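Local coordinates for protein aldehyde dehydrogenase (Trypanosoma brucei, PDB 5MYP) that probably oxidises aldehydes to carboxylic acids with NAD+ as the electron acceptor, as other members of the aldehyde dehydrogenase family do, at residues A[391-395]-A[412-416]; A[246-250]-A[420-424]; A[11-17]-A[179-185]; A[6-10]-A[157-161]. One frame throughout, in Å; residues are numbered along the deposited sequence. Where two conformers were deposited one is given.

Contact 1 of 4, residues A[391-395]-A[412-416]; sequences KPLAL and TSSGA
K391 lays its extended chain alongside S413, with CD 3.4 Å from S413 OG. A water bridges the two polar ends, accepting from K391 NZ and donating to S413 OG, while L118 O and E116 of the second subunit bind the same NZ and OG; a long flexible lysine suits a place where it must cross a neighbour to reach the other subunit. P392 brings ring atom CD within 3.4 Å of S413 O, and its own carbonyl O takes the N-H of G415 at 2.8 Å. L393 points away from 412-416, and its side chain packs on C259, a predicted active-site residue, yet its backbone O lies 3.1 Å from G415 CA, the bare carbon of a glycine. A394, small and buried, brings its CA to A416 O. L395 donates its N-H to that same oxygen (2.9 Å), which S414 OG meets from the opposite face, 62° out of the carbonyl plane; R457 of the second subunit hydrogen-bonds to the same OG. The L395 side chain, CG trans to its N (chi1 179°), crosses that of T412 at about a right angle, with CD1 3.4 Å from T412 OG1, which is hydrogen-bonded to V408 O and to R457 of the second subunit. The paired loops follow helices 379-387 and 402-411 and lead into the parallel strands 395-398 and 417-419, with P229 of strand 229-232 packed against P392 and L395.

Contact 2 of 4, residues A[246-250]-A[420-424]; sequences RIMWG and NDVVV
R246 stretches its side chain across D421 at about a right angle, its guanidinium lying almost parallel to the carboxylate, the two planes 5° apart. D421 OD2 sits over one face of the guanidinium, 3.8 Å from R246 NE, a long salt bridge of charges alone in which no N-H points at the oxygen. The directed bond goes elsewhere: R246 NH1 donates in the guanidinium plane to N420 O at 2.7 Å. The chain is extended from CG to NE, which carries the charged group from helix 240-252 to the loop. D421 is held in turn by its own segment, because OD1 uses its anti lone pair for V422 N at 2.8 Å.

Farther along the helix the contact turns apolar. V422 points CG2 at the helical turn 246-250, 3.1 Å from R246 O and 3.8 Å from G250 CA; glycine fits here because its bare CA is what meets the methyl, and the valine packs against backbone. W249, its CG turned to lie beside the carbonyl carbon (chi1 167°), swings the six-membered ring over to the loop. The ring meets V422 O at its edge and lies obliquely against V423, with CZ3 3.8 Å from V423 CB; V424 CG1 also touches it.

R462 and R473 of the second subunit form salt bridges with D421, and R473 also makes a cation-pi contact with W249. With three arginines around one buried carboxylate, D421 is probably held as the anion, and the loop is tied electrostatically both to its own helix and to the dimer partner.

Contact 3 of 4, residues A[11-17]-A[179-185]; sequences NTSLENI and VNGGVSE
T12 faces N180 and exchanges a pair of bonds with it. Its OG1, anti to the carbonyl carbon, swings beside the backbone N and receives N180 N at 2.8 Å in a nearly straight bond of 173°, a task for which a short hydroxyl side chain is well suited. The second bond is made by the threonine backbone: T12 N donates to N180 O at 2.9 Å, so both polar groups of the N180 backbone are engaged.

N11 and E185 cross at about a right angle, amide and carboxylate planes 36° apart, with N11 CB 3.6 Å from E185 OE2. The glutamate is bent at chi2 (82°), which curls its carboxylate back over its own N-terminal turn: OE1 accepts G182 N from above the carboxylate plane. OE2 is bridged by a water to T12 O. The backbone angles of G181 and its closeness to E185 OE1 call for glycine. N11 OD1 lies 3.4 Å from G181 CA.

The aliphatic side chains lie beyond. I17 crosses V179 at about a right angle in an apolar contact, CD1 4.0 Å from V179 CG1, and the same methyl rests on E185 O. L14, more exposed, sets CD2 3.6 Å from S184 OG.

S13 caps the turn into helix 16-29 by accepting N16 N at its OG, and G182 is the N-cap of helix 183-191. The N-terminal arm lies along the loop that joins strand 176-178 to helix 183-191; A188 and V189 of that helix also pack on I17, while T164 of helix 157-170 holds the N180 amide.

Contact 4 of 4, residues A[6-10]-A[157-161]; sequences AGVPE and PATAE
The 6-10 backbone runs as an irregular arm across the start of helix 157-170, with CA atoms closest at P9 and E161 (4.3 Å), and G7 takes a positive phi of 77° that glycine adopts readily. P9 lies against the helix with its ring: CG meets A160 CB at 3.7 Å, and CD rests 3.4 Å from P157 O, which is already engaged by E161 N within the helix. Alanine suits position 160, since its single methyl is short enough to admit the ring. V8 points away from the helix, yet its CG1 reaches back to P157 CB at 3.7 Å, the two side chains passing at a slant.

E161 is the polar arm of the contact. With CG anti to the backbone N (chi1 -174°) and the chain extended beyond it, the carboxylate is carried out over G7. Its OE1 lies 3.2 Å from G7 CA, and its CD is 3.6 Å from V8 N. A6 CB touches the other oxygen, OE2, at 3.6 Å. OE2 is also near V8 O, but both are acceptors and form no bond.

P157 begins the helix, a usual place for proline because the first turn needs no N-H from it. On another side of that turn D64 of helix 54-65 accepts from A158 N and T159 OG1. An N-terminal arm packed on the dinucleotide-binding (Rossmann-type) half is consistent with the aldehyde dehydrogenase fold, and here it lies away from the predicted active-site residues.

How the contacts relate
Contacts 3 and 4 are neighbours, their centres 14 Å apart: the N-terminal arm runs through both, and N180 touches E10 and P9, with N180 CB 3.5 Å from E10 O. Along the chain their segments alternate. Contacts 1 and 2 form the other pair, centres 15 Å apart, with contact 1 nested inside the loop closed by contact 2; both touch the second subunit. Contact 1 is next to the predicted active site, the L393 side chain about 4 Å from those of C259 and E223, whereas the V423 side chain of contact 2 is about 9 Å from that of C259. The pairs stand well apart: contacts 2 and 3 have centres 38 Å apart on opposite sides of the chain's centre.

Contact 1 of 4, residues A[391-395]-A[412-416]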
loop_
_atom_site.group_PDB
_atom_site.type_symbol
_atom_site.label_atom_id
_atom_site.label_comp_id
_atom_site.label_asym_id
_atom_site.label_seq_id
_atom_site.Cartn_x
_atom_site.Cartn_y
_atom_site.Cartn_z
ATOM N N LYS A 391 9.637 -11.265 -10.209
ATOM C CA LYS A 391 10.157 -11.158 -8.850
ATOM C C LYS A 391 9.435 -12.195 -7.986
ATOM O O LYS A 391 8.214 -12.134 -7.862
ATOM C CB LYS A 391 9.936 -9.751 -8.292
ATOM C CG LYS A 391 10.690 -8.660 -9.031
ATOM C CD LYS A 391 10.371 -7.288 -8.470
ATOM C CE LYS A 391 11.127 -6.187 -9.198
ATOM N NZ LYS A 391 10.725 -4.848 -8.686
ATOM N N PRO A 392 10.175 -13.174 -7.432
ATOM C CA PRO A 392 9.533 -14.244 -6.679
ATOM C C PRO A 392 9.274 -13.850 -5.234
ATOM O O PRO A 392 9.872 -12.898 -4.731
ATOM C CB PRO A 392 10.566 -15.366 -6.740
ATOM C CG PRO A 392 11.870 -14.646 -6.740
ATOM C CD PRO A 392 11.641 -13.336 -7.441
ATOM N N LEU A 393 8.400 -14.600 -4.573
ATOM C CA LEU A 393 8.064 -14.347 -3.175
ATOM C C LEU A 393 9.252 -14.604 -2.242
ATOM O O LEU A 393 9.407 -13.920 -1.232
ATOM C CB LEU A 393 6.869 -15.206 -2.756
ATOM C CG LEU A 393 6.219 -14.919 -1.401
ATOM C CD1 LEU A 393 5.805 -13.458 -1.278
ATOM C CD2 LEU A 393 5.019 -15.828 -1.198
ATOM N N ALA A 394 10.082 -15.588 -2.577
ATOM C CA ALA A 394 11.275 -15.902 -1.794
ATOM C C ALA A 394 12.477 -16.120 -2.704
ATOM O O ALA A 394 12.330 -16.473 -3.870
ATOM C CB ALA A 394 11.028 -17.133 -0.934
ATOM N N LEU A 395 13.662 -15.872 -2.162
ATOM C CA LEU A 395 14.923 -16.193 -2.819
ATOM C C LEU A 395 15.827 -16.812 -1.765
ATOM O O LEU A 395 15.954 -16.278 -0.663
ATOM C CB LEU A 395 15.560 -14.934 -3.414
ATOM C CG LEU A 395 16.912 -15.088 -4.129
ATOM C CD1 LEU A 395 17.027 -14.121 -5.300
ATOM C CD2 LEU A 395 18.089 -14.903 -3.183
ATOM N N THR A 412 19.456 -8.750 -6.841
ATOM C CA THR A 412 18.164 -9.402 -7.091
ATOM C C THR A 412 17.049 -8.737 -6.292
ATOM O O THR A 412 17.308 -8.040 -5.307
ATOM C CB THR A 412 18.200 -10.891 -6.703
ATOM O OG1 THR A 412 18.545 -11.025 -5.316
ATOM C CG2 THR A 412 19.204 -11.652 -7.560
ATOM N N SER A 413 15.811 -8.971 -6.724
ATOM C CA SER A 413 14.623 -8.523 -6.001
ATOM C C SER A 413 13.680 -9.700 -5.757
ATOM O O SER A 413 13.417 -10.496 -6.658
ATOM C CB SER A 413 13.908 -7.418 -6.767
ATOM O OG SER A 413 12.762 -6.990 -6.059
ATOM N N SER A 414 13.187 -9.800 -4.526
ATOM C CA SER A 414 12.289 -10.875 -4.124
ATOM C C SER A 414 11.508 -10.430 -2.902
ATOM O O SER A 414 11.879 -9.453 -2.264
ATOM C CB SER A 414 13.078 -12.141 -3.800
ATOM O OG SER A 414 14.045 -11.888 -2.791
ATOM N N GLY A 415 10.432 -11.143 -2.584
ATOM C CA GLY A 415 9.639 -10.853 -1.390
ATOM C C GLY A 415 10.425 -11.025 -0.096
ATOM O O GLY A 415 10.158 -10.341 0.884
ATOM N N ALA A 416 11.382 -11.949 -0.099
ATOM C CA ALA A 416 12.304 -12.138 1.016
ATOM C C ALA A 416 13.556 -12.874 0.552
ATOM O O ALA A 416 13.574 -13.455 -0.535
ATOM C CB ALA A 416 11.629 -12.922 2.133
HETATM O O HOH W 1 11.779 -4.241 -6.073
#

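Contact 2 of 4, residues A[246-250]-A[420-424]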
loop_
_atom_site.group_PDB
_atom_site.type_symbol
_atom_site.label_atom_id
_atom_site.label_comp_id
_atom_site.label_asym_id
_atom_site.label_seq_id
_atom_site.Cartn_x
_atom_site.Cartn_y
_atom_site.Cartn_z
ATOM N N ARG A 246 17.458 -29.406 3.848
ATOM C CA ARG A 246 16.629 -28.201 3.940
ATOM C C ARG A 246 15.863 -27.937 2.639
ATOM O O ARG A 246 14.659 -27.672 2.678
ATOM C CB ARG A 246 17.471 -26.994 4.358
ATOM C CG ARG A 246 17.912 -27.102 5.809
ATOM C CD ARG A 246 18.914 -26.046 6.233
ATOM N NE ARG A 246 19.309 -26.255 7.629
ATOM C CZ ARG A 246 20.076 -25.439 8.353
ATOM N NH1 ARG A 246 20.562 -24.311 7.840
ATOM N NH2 ARG A 246 20.363 -25.758 9.615
ATOM N N ILE A 247 16.553 -28.044 1.502
ATOM C CA ILE A 247 15.919 -27.862 0.187
ATOM C C ILE A 247 14.829 -28.917 -0.034
ATOM O O ILE A 247 13.709 -28.579 -0.418
ATOM C CB ILE A 247 16.949 -27.912 -0.974
ATOM C CG1 ILE A 247 17.887 -26.703 -0.902
ATOM C CG2 ILE A 247 16.251 -27.940 -2.338
ATOM C CD1 ILE A 247 19.144 -26.821 -1.744
ATOM N N MET A 248 15.162 -30.182 0.223
ATOM C CA MET A 248 14.235 -31.290 -0.010
ATOM C C MET A 248 13.017 -31.218 0.912
ATOM O O MET A 248 11.902 -31.498 0.477
ATOM C CB MET A 248 14.958 -32.640 0.134
ATOM C CG MET A 248 14.134 -33.876 -0.203
ATOM S SD MET A 248 13.277 -33.851 -1.797
ATOM C CE MET A 248 14.650 -33.628 -2.921
ATOM N N TRP A 249 13.227 -30.831 2.172
ATOM C CA TRP A 249 12.107 -30.616 3.101
ATOM C C TRP A 249 11.132 -29.562 2.562
ATOM O O TRP A 249 9.926 -29.791 2.530
ATOM C CB TRP A 249 12.597 -30.204 4.500
ATOM C CG TRP A 249 11.479 -29.676 5.355
ATOM C CD1 TRP A 249 10.506 -30.403 5.972
ATOM C CD2 TRP A 249 11.195 -28.304 5.638
ATOM N NE1 TRP A 249 9.639 -29.570 6.638
ATOM C CE2 TRP A 249 10.039 -28.274 6.448
ATOM C CE3 TRP A 249 11.805 -27.093 5.287
ATOM C CZ2 TRP A 249 9.486 -27.081 6.920
ATOM C CZ3 TRP A 249 11.251 -25.906 5.755
ATOM C CH2 TRP A 249 10.106 -25.911 6.565
ATOM N N GLY A 250 11.670 -28.417 2.141
ATOM C CA GLY A 250 10.862 -27.332 1.565
ATOM C C GLY A 250 10.052 -27.739 0.345
ATOM O O GLY A 250 8.979 -27.185 0.097
ATOM N N ASN A 420 20.956 -19.922 3.693
ATOM C CA ASN A 420 21.184 -21.274 4.236
ATOM C C ASN A 420 19.944 -21.995 4.766
ATOM O O ASN A 420 20.057 -22.913 5.574
ATOM C CB ASN A 420 22.322 -21.280 5.278
ATOM C CG ASN A 420 23.647 -20.832 4.696
ATOM O OD1 ASN A 420 23.951 -21.107 3.538
ATOM N ND2 ASN A 420 24.450 -20.153 5.499
ATOM N N ASP A 421 18.764 -21.614 4.287
ATOM C CA ASP A 421 17.539 -22.362 4.573
ATOM C C ASP A 421 16.446 -21.965 3.585
ATOM O O ASP A 421 16.642 -21.069 2.762
ATOM C CB ASP A 421 17.071 -22.118 6.025
ATOM C CG ASP A 421 16.497 -23.371 6.684
ATOM O OD1 ASP A 421 15.828 -24.176 5.997
ATOM O OD2 ASP A 421 16.709 -23.555 7.900
ATOM N N VAL A 422 15.310 -22.653 3.667
ATOM C CA VAL A 422 14.133 -22.356 2.845
ATOM C C VAL A 422 12.879 -22.342 3.725
ATOM O O VAL A 422 12.851 -22.999 4.767
ATOM C CB VAL A 422 13.966 -23.372 1.686
ATOM C CG1 VAL A 422 15.223 -23.420 0.821
ATOM C CG2 VAL A 422 13.629 -24.771 2.199
ATOM N N VAL A 423 11.878 -21.548 3.337
ATOM C CA VAL A 423 10.506 -21.592 3.897
ATOM C C VAL A 423 10.349 -21.041 5.332
ATOM O O VAL A 423 9.367 -20.353 5.615
ATOM C CB VAL A 423 9.874 -23.010 3.767
ATOM C CG1 VAL A 423 8.456 -23.051 4.326
ATOM C CG2 VAL A 423 9.872 -23.453 2.308
ATOM N N VAL A 424 11.314 -21.318 6.210
ATOM C CA VAL A 424 11.183 -21.044 7.661
ATOM C C VAL A 424 10.963 -19.575 8.054
ATOM O O VAL A 424 10.423 -19.296 9.134
ATOM C CB VAL A 424 12.380 -21.607 8.475
ATOM C CG1 VAL A 424 12.411 -23.130 8.395
ATOM C CG2 VAL A 424 13.716 -20.996 8.042
#

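Contact 3 of 4, residues A[11-17]-A[179-185]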
loop_
_atom_site.group_PDB
_atom_site.type_symbol
_atom_site.label_atom_id
_atom_site.label_comp_id
_atom_site.label_asym_id
_atom_site.label_seq_id
_atom_site.Cartn_x
_atom_site.Cartn_y
_atom_site.Cartn_z
ATOM N N ASN A 11 -23.061 -23.423 -0.593
ATOM C CA ASN A 11 -22.774 -22.158 -1.276
ATOM C C ASN A 11 -23.671 -21.057 -0.717
ATOM O O ASN A 11 -24.865 -21.271 -0.510
ATOM C CB ASN A 11 -23.006 -22.268 -2.786
ATOM C CG ASN A 11 -21.982 -23.147 -3.489
ATOM O OD1 ASN A 11 -20.829 -23.259 -3.071
ATOM N ND2 ASN A 11 -22.400 -23.764 -4.584
ATOM N N THR A 12 -23.084 -19.889 -0.457
ATOM C CA THR A 12 -23.853 -18.726 -0.034
ATOM C C THR A 12 -24.678 -18.243 -1.222
ATOM O O THR A 12 -24.140 -18.072 -2.314
ATOM C CB THR A 12 -22.933 -17.584 0.441
ATOM O OG1 THR A 12 -21.983 -18.100 1.387
ATOM C CG2 THR A 12 -23.750 -16.447 1.072
ATOM N N SER A 13 -25.979 -18.043 -1.014
ATOM C CA SER A 13 -26.847 -17.522 -2.069
ATOM C C SER A 13 -26.416 -16.101 -2.413
ATOM O O SER A 13 -25.988 -15.343 -1.535
ATOM C CB SER A 13 -28.320 -17.540 -1.652
ATOM O OG SER A 13 -28.601 -16.512 -0.716
ATOM N N LEU A 14 -26.543 -15.745 -3.686
ATOM C CA LEU A 14 -26.133 -14.423 -4.157
ATOM C C LEU A 14 -26.902 -13.287 -3.472
ATOM O O LEU A 14 -26.340 -12.221 -3.231
ATOM C CB LEU A 14 -26.261 -14.323 -5.688
ATOM C CG LEU A 14 -25.416 -15.305 -6.511
ATOM C CD1 LEU A 14 -25.663 -15.106 -8.002
ATOM C CD2 LEU A 14 -23.939 -15.154 -6.185
ATOM N N GLU A 15 -28.174 -13.531 -3.154
ATOM C CA GLU A 15 -29.016 -12.559 -2.455
ATOM C C GLU A 15 -28.546 -12.293 -1.017
ATOM O O GLU A 15 -28.704 -11.176 -0.517
ATOM C CB GLU A 15 -30.478 -13.037 -2.458
ATOM C CG GLU A 15 -31.406 -12.255 -1.538
ATOM C CD GLU A 15 -32.842 -12.744 -1.609
ATOM O OE1 GLU A 15 -33.537 -12.719 -0.571
ATOM O OE2 GLU A 15 -33.277 -13.160 -2.703
ATOM N N ASN A 16 -27.981 -13.313 -0.364
ATOM C CA ASN A 16 -27.458 -13.178 1.012
ATOM C C ASN A 16 -26.095 -12.484 1.119
ATOM O O ASN A 16 -25.728 -12.036 2.206
ATOM C CB ASN A 16 -27.382 -14.548 1.717
ATOM C CG ASN A 16 -28.748 -15.070 2.153
ATOM O OD1 ASN A 16 -29.711 -14.309 2.274
ATOM N ND2 ASN A 16 -28.830 -16.370 2.405
ATOM N N ILE A 17 -25.348 -12.399 0.017
ATOM C CA ILE A 17 -24.010 -11.785 0.044
ATOM C C ILE A 17 -24.051 -10.300 0.468
ATOM O O ILE A 17 -23.312 -9.922 1.377
ATOM C CB ILE A 17 -23.225 -12.047 -1.276
ATOM C CG1 ILE A 17 -22.806 -13.522 -1.323
ATOM C CG2 ILE A 17 -22.000 -11.136 -1.390
ATOM C CD1 ILE A 17 -22.363 -14.013 -2.687
ATOM N N VAL A 179 -18.564 -16.048 3.321
ATOM C CA VAL A 179 -19.129 -16.303 1.995
ATOM C C VAL A 179 -18.444 -17.548 1.443
ATOM O O VAL A 179 -17.226 -17.569 1.303
ATOM C CB VAL A 179 -18.941 -15.102 1.040
ATOM C CG1 VAL A 179 -19.401 -15.452 -0.375
ATOM C CG2 VAL A 179 -19.699 -13.889 1.552
ATOM N N ASN A 180 -19.232 -18.570 1.121
ATOM C CA ASN A 180 -18.726 -19.830 0.587
ATOM C C ASN A 180 -19.140 -19.976 -0.873
ATOM O O ASN A 180 -20.256 -19.609 -1.246
ATOM C CB ASN A 180 -19.255 -21.017 1.416
ATOM C CG ASN A 180 -18.422 -21.275 2.663
ATOM O OD1 ASN A 180 -17.234 -21.544 2.556
ATOM N ND2 ASN A 180 -19.041 -21.204 3.847
ATOM N N GLY A 181 -18.223 -20.499 -1.685
ATOM C CA GLY A 181 -18.494 -20.794 -3.092
ATOM C C GLY A 181 -17.289 -20.614 -3.985
ATOM O O GLY A 181 -16.166 -20.479 -3.504
ATOM N N GLY A 182 -17.538 -20.591 -5.292
ATOM C CA GLY A 182 -16.486 -20.490 -6.307
ATOM C C GLY A 182 -16.480 -19.116 -6.956
ATOM O O GLY A 182 -16.576 -18.095 -6.267
ATOM N N VAL A 183 -16.386 -19.095 -8.285
ATOM C CA VAL A 183 -16.232 -17.854 -9.043
ATOM C C VAL A 183 -17.463 -16.961 -8.924
ATOM O O VAL A 183 -17.326 -15.754 -8.725
ATOM C CB VAL A 183 -15.909 -18.134 -10.536
ATOM C CG1 VAL A 183 -15.928 -16.855 -11.372
ATOM C CG2 VAL A 183 -14.546 -18.809 -10.648
ATOM N N SER A 184 -18.648 -17.553 -9.052
ATOM C CA SER A 184 -19.913 -16.807 -8.956
ATOM C C SER A 184 -20.018 -16.022 -7.643
ATOM O O SER A 184 -20.320 -14.821 -7.649
ATOM C CB SER A 184 -21.106 -17.759 -9.087
ATOM O OG SER A 184 -22.328 -17.114 -8.765
ATOM N N GLU A 185 -19.732 -16.702 -6.535
ATOM C CA GLU A 185 -19.872 -16.108 -5.209
ATOM C C GLU A 185 -18.732 -15.126 -4.906
ATOM O O GLU A 185 -18.953 -14.108 -4.248
ATOM C CB GLU A 185 -19.974 -17.190 -4.123
ATOM C CG GLU A 185 -21.252 -18.033 -4.207
ATOM C CD GLU A 185 -21.197 -19.176 -5.220
ATOM O OE1 GLU A 185 -20.134 -19.416 -5.827
ATOM O OE2 GLU A 185 -22.219 -19.867 -5.399
HETATM O O HOH W 2 -24.492 -19.127 -4.619
#

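Contact 4 of 4, residues A[6-10]-A[157-161]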
loop_
_atom_site.group_PDB
_atom_site.type_symbol
_atom_site.label_atom_id
_atom_site.label_comp_id
_atom_site.label_asym_id
_atom_site.label_seq_id
_atom_site.Cartn_x
_atom_site.Cartn_y
_atom_site.Cartn_z
ATOM N N ALA A 6 -21.141 -34.745 4.423
ATOM C CA ALA A 6 -21.109 -34.024 3.113
ATOM C C ALA A 6 -19.679 -33.717 2.664
ATOM O O ALA A 6 -19.315 -33.999 1.521
ATOM C CB ALA A 6 -21.926 -32.740 3.193
ATOM N N GLY A 7 -18.882 -33.140 3.563
ATOM C CA GLY A 7 -17.501 -32.747 3.258
ATOM C C GLY A 7 -17.359 -31.476 2.429
ATOM O O GLY A 7 -16.276 -31.198 1.911
ATOM N N VAL A 8 -18.445 -30.706 2.307
ATOM C CA VAL A 8 -18.479 -29.485 1.494
ATOM C C VAL A 8 -19.378 -28.446 2.184
ATOM O O VAL A 8 -20.403 -28.814 2.767
ATOM C CB VAL A 8 -19.000 -29.764 0.055
ATOM C CG1 VAL A 8 -17.982 -30.552 -0.759
ATOM C CG2 VAL A 8 -20.346 -30.492 0.059
ATOM N N PRO A 9 -18.995 -27.153 2.141
ATOM C CA PRO A 9 -19.893 -26.131 2.672
ATOM C C PRO A 9 -21.005 -25.799 1.675
ATOM O O PRO A 9 -20.806 -25.919 0.464
ATOM C CB PRO A 9 -18.963 -24.931 2.879
ATOM C CG PRO A 9 -17.922 -25.091 1.841
ATOM C CD PRO A 9 -17.726 -26.568 1.667
ATOM N N GLU A 10 -22.164 -25.397 2.184
ATOM C CA GLU A 10 -23.250 -24.914 1.334
ATOM C C GLU A 10 -22.827 -23.584 0.712
ATOM O O GLU A 10 -22.285 -22.725 1.407
ATOM C CB GLU A 10 -24.531 -24.733 2.152
ATOM C CG GLU A 10 -25.761 -24.373 1.326
ATOM C CD GLU A 10 -27.018 -24.208 2.171
ATOM O OE1 GLU A 10 -27.155 -24.908 3.201
ATOM O OE2 GLU A 10 -27.882 -23.380 1.801
ATOM N N PRO A 157 -12.570 -28.102 0.513
ATOM C CA PRO A 157 -13.955 -28.074 0.982
ATOM C C PRO A 157 -14.185 -28.609 2.398
ATOM O O PRO A 157 -15.030 -28.066 3.111
ATOM C CB PRO A 157 -14.692 -28.928 -0.055
ATOM C CG PRO A 157 -13.662 -29.866 -0.565
ATOM C CD PRO A 157 -12.401 -29.052 -0.606
ATOM N N ALA A 158 -13.464 -29.653 2.800
ATOM C CA ALA A 158 -13.611 -30.209 4.154
ATOM C C ALA A 158 -13.227 -29.177 5.219
ATOM O O ALA A 158 -13.925 -29.021 6.226
ATOM C CB ALA A 158 -12.786 -31.479 4.316
ATOM N N THR A 159 -12.132 -28.461 4.972
ATOM C CA THR A 159 -11.683 -27.387 5.859
ATOM C C THR A 159 -12.670 -26.219 5.861
ATOM O O THR A 159 -12.975 -25.677 6.918
ATOM C CB THR A 159 -10.275 -26.884 5.470
ATOM O OG1 THR A 159 -9.365 -27.988 5.435
ATOM C CG2 THR A 159 -9.762 -25.855 6.475
ATOM N N ALA A 160 -13.170 -25.852 4.681
ATOM C CA ALA A 160 -14.175 -24.791 4.545
ATOM C C ALA A 160 -15.465 -25.127 5.294
ATOM O O ALA A 160 -16.035 -24.264 5.953
ATOM C CB ALA A 160 -14.478 -24.530 3.078
ATOM N N GLU A 161 -15.916 -26.377 5.186
ATOM C CA GLU A 161 -17.113 -26.837 5.900
ATOM C C GLU A 161 -16.922 -26.742 7.417
ATOM O O GLU A 161 -17.759 -26.172 8.118
ATOM C CB GLU A 161 -17.452 -28.279 5.515
ATOM C CG GLU A 161 -18.772 -28.790 6.096
ATOM C CD GLU A 161 -18.998 -30.274 5.855
ATOM O OE1 GLU A 161 -18.030 -31.058 5.936
ATOM O OE2 GLU A 161 -20.154 -30.663 5.607
#